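PDB 3ILX: first ORF in transposon ISC1904 from Sulfolobus solfataricus, which is probably a DNA-binding serine recombinase of the resolvase family that carries out strand exchange for its transposon, represented here by its resolvase-like domain. Local coordinates for residues Y71-V76 with Q99-P104. Residues are numbered along the deposited sequence; the frame is centred on the assembly and turned at random.
Sequences YPDRLV and QEDKTP
The Y71 ring lies flat beneath the backbone of the 99-104 loop, with the K102 N 3.4 Å above the ring plane and over its centre. K102 adds an off-centre CH-pi contact, its CB 4.2 Å from the ring centroid, while R74 CG backs the opposite face. From there R74 bends at chi2 and chi3, which brings its guanidinium face under Y71 OH; NH1 bonds the R10 carbonyl and NH2 pairs with E107 of helix 105-125. Beside the ring, two carboxylates lie close and roughly stacked, an unfavourable pairing of like charges. D101 OD1 accepts the D73 N at 2.8 Å, nearly straight (169°), on its syn side but 32° out of the carboxylate plane. T103 OG1 donates to D73 OD2, also paired with R77; the modelled 2.5 Å is doubtfully short. With an alanine here instead of Y71, the K102 peptide is likely to lose the ring face against its N, and R74 the packing on its CG and the hydroxyl over its guanidinium. The contact thus joins the short helix after strand 64-69 to the loop leading into helix 105-125 of the resolvase fold, where R77, with R74 nearby, probably eases the charge on D73.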
loop_
_atom_site.group_PDB
_atom_site.type_symbol
_atom_site.label_atom_id
_atom_site.label_comp_id
_atom_site.label_asym_id
_atom_site.label_seq_id
_atom_site.Cartn_x
_atom_site.Cartn_y
_atom_site.Cartn_z
ATOM N N TYR A 71 -15.037 -5.843 -4.346
ATOM C CA TYR A 71 -14.750 -5.224 -3.053
ATOM C C TYR A 71 -13.333 -4.620 -3.075
ATOM O O TYR A 71 -12.545 -4.889 -4.019
ATOM C CB TYR A 71 -14.986 -6.208 -1.880
ATOM C CG TYR A 71 -14.547 -7.632 -2.164
ATOM C CD1 TYR A 71 -13.230 -8.028 -1.902
ATOM C CD2 TYR A 71 -15.436 -8.583 -2.696
ATOM C CE1 TYR A 71 -12.808 -9.329 -2.139
ATOM C CE2 TYR A 71 -15.004 -9.891 -2.967
ATOM C CZ TYR A 71 -13.677 -10.244 -2.690
ATOM O OH TYR A 71 -13.188 -11.523 -2.922
ATOM N N PRO A 72 -13.005 -3.787 -2.059
ATOM C CA PRO A 72 -11.778 -2.982 -2.176
ATOM C C PRO A 72 -10.474 -3.799 -2.373
ATOM O O PRO A 72 -9.619 -3.403 -3.206
ATOM C CB PRO A 72 -11.756 -2.165 -0.861
ATOM C CG PRO A 72 -13.291 -2.047 -0.483
ATOM C CD PRO A 72 -13.814 -3.422 -0.870
ATOM N N ASP A 73 -10.333 -4.935 -1.665
ATOM C CA ASP A 73 -9.064 -5.714 -1.773
ATOM C C ASP A 73 -8.879 -6.430 -3.118
ATOM O O ASP A 73 -7.785 -6.925 -3.421
ATOM C CB ASP A 73 -8.809 -6.635 -0.567
ATOM C CG ASP A 73 -9.421 -8.014 -0.729
ATOM O OD1 ASP A 73 -10.278 -8.200 -1.625
ATOM O OD2 ASP A 73 -9.055 -8.921 0.062
ATOM N N ARG A 74 -9.909 -6.413 -3.968
ATOM C CA ARG A 74 -9.672 -6.803 -5.359
ATOM C C ARG A 74 -8.610 -5.916 -6.019
ATOM O O ARG A 74 -7.755 -6.416 -6.776
ATOM C CB ARG A 74 -10.962 -6.793 -6.179
ATOM C CG ARG A 74 -12.027 -7.843 -5.718
ATOM C CD ARG A 74 -11.421 -9.264 -5.710
ATOM N NE ARG A 74 -10.770 -9.601 -4.441
ATOM C CZ ARG A 74 -10.133 -10.751 -4.201
ATOM N NH1 ARG A 74 -10.007 -11.671 -5.174
ATOM N NH2 ARG A 74 -9.609 -10.984 -2.986
ATOM N N LEU A 75 -8.646 -4.618 -5.738
ATOM C CA LEU A 75 -7.672 -3.689 -6.356
ATOM C C LEU A 75 -6.295 -3.794 -5.744
ATOM O O LEU A 75 -5.303 -3.941 -6.465
ATOM C CB LEU A 75 -8.160 -2.215 -6.342
ATOM C CG LEU A 75 -9.107 -1.951 -7.523
ATOM C CD1 LEU A 75 -9.978 -0.675 -7.301
ATOM C CD2 LEU A 75 -8.334 -1.918 -8.869
ATOM N N VAL A 76 -6.222 -3.670 -4.423
ATOM C CA VAL A 76 -4.946 -3.710 -3.702
ATOM C C VAL A 76 -5.169 -4.195 -2.290
ATOM O O VAL A 76 -6.287 -4.069 -1.742
ATOM C CB VAL A 76 -4.259 -2.301 -3.575
ATOM C CG1 VAL A 76 -3.592 -1.883 -4.883
ATOM C CG2 VAL A 76 -5.260 -1.234 -3.101
ATOM N N GLN A 99 -18.688 -2.989 0.368
ATOM C CA GLN A 99 -17.717 -2.244 1.178
ATOM C C GLN A 99 -16.734 -3.183 1.878
ATOM O O GLN A 99 -15.550 -2.883 1.974
ATOM C CB GLN A 99 -18.438 -1.355 2.226
ATOM C CG GLN A 99 -19.138 -0.115 1.612
ATOM C CD GLN A 99 -18.137 0.895 1.040
ATOM O OE1 GLN A 99 -17.192 1.286 1.716
ATOM N NE2 GLN A 99 -18.348 1.324 -0.205
ATOM N N GLU A 100 -17.237 -4.320 2.352
ATOM C CA GLU A 100 -16.396 -5.287 3.049
ATOM C C GLU A 100 -15.848 -6.346 2.103
ATOM O O GLU A 100 -16.589 -6.953 1.308
ATOM C CB GLU A 100 -17.172 -5.980 4.159
ATOM C CG GLU A 100 -17.136 -5.204 5.463
ATOM C CD GLU A 100 -18.409 -5.364 6.260
ATOM O OE1 GLU A 100 -19.401 -5.876 5.698
ATOM O OE2 GLU A 100 -18.422 -4.984 7.458
ATOM N N ASP A 101 -14.557 -6.597 2.260
ATOM C CA ASP A 101 -13.868 -7.659 1.542
ATOM C C ASP A 101 -14.381 -9.055 1.876
ATOM O O ASP A 101 -14.655 -9.365 3.022
ATOM C CB ASP A 101 -12.382 -7.589 1.870
ATOM C CG ASP A 101 -11.729 -6.365 1.287
ATOM O OD1 ASP A 101 -12.163 -5.924 0.203
ATOM O OD2 ASP A 101 -10.764 -5.854 1.902
ATOM N N LYS A 102 -14.483 -9.888 0.852
ATOM C CA LYS A 102 -14.879 -11.272 1.019
ATOM C C LYS A 102 -13.728 -12.202 0.610
ATOM O O LYS A 102 -13.933 -13.227 -0.012
ATOM C CB LYS A 102 -16.177 -11.543 0.219
ATOM C CG LYS A 102 -17.430 -10.993 0.885
ATOM C CD LYS A 102 -17.546 -11.523 2.343
ATOM C CE LYS A 102 -18.850 -11.133 3.036
ATOM N NZ LYS A 102 -18.922 -9.657 3.298
ATOM N N THR A 103 -12.510 -11.792 0.932
ATOM C CA THR A 103 -11.282 -12.552 0.662
ATOM C C THR A 103 -11.317 -14.011 1.125
ATOM O O THR A 103 -11.656 -14.270 2.281
ATOM C CB THR A 103 -10.160 -11.886 1.412
ATOM O OG1 THR A 103 -10.399 -10.471 1.406
ATOM C CG2 THR A 103 -8.802 -12.168 0.771
ATOM N N PRO A 104 -10.941 -14.976 0.246
ATOM C CA PRO A 104 -10.754 -16.361 0.712
ATOM C C PRO A 104 -9.643 -16.472 1.757
ATOM O O PRO A 104 -8.656 -15.717 1.725
ATOM C CB PRO A 104 -10.324 -17.106 -0.558
ATOM C CG PRO A 104 -10.830 -16.255 -1.682
ATOM C CD PRO A 104 -10.620 -14.860 -1.188
#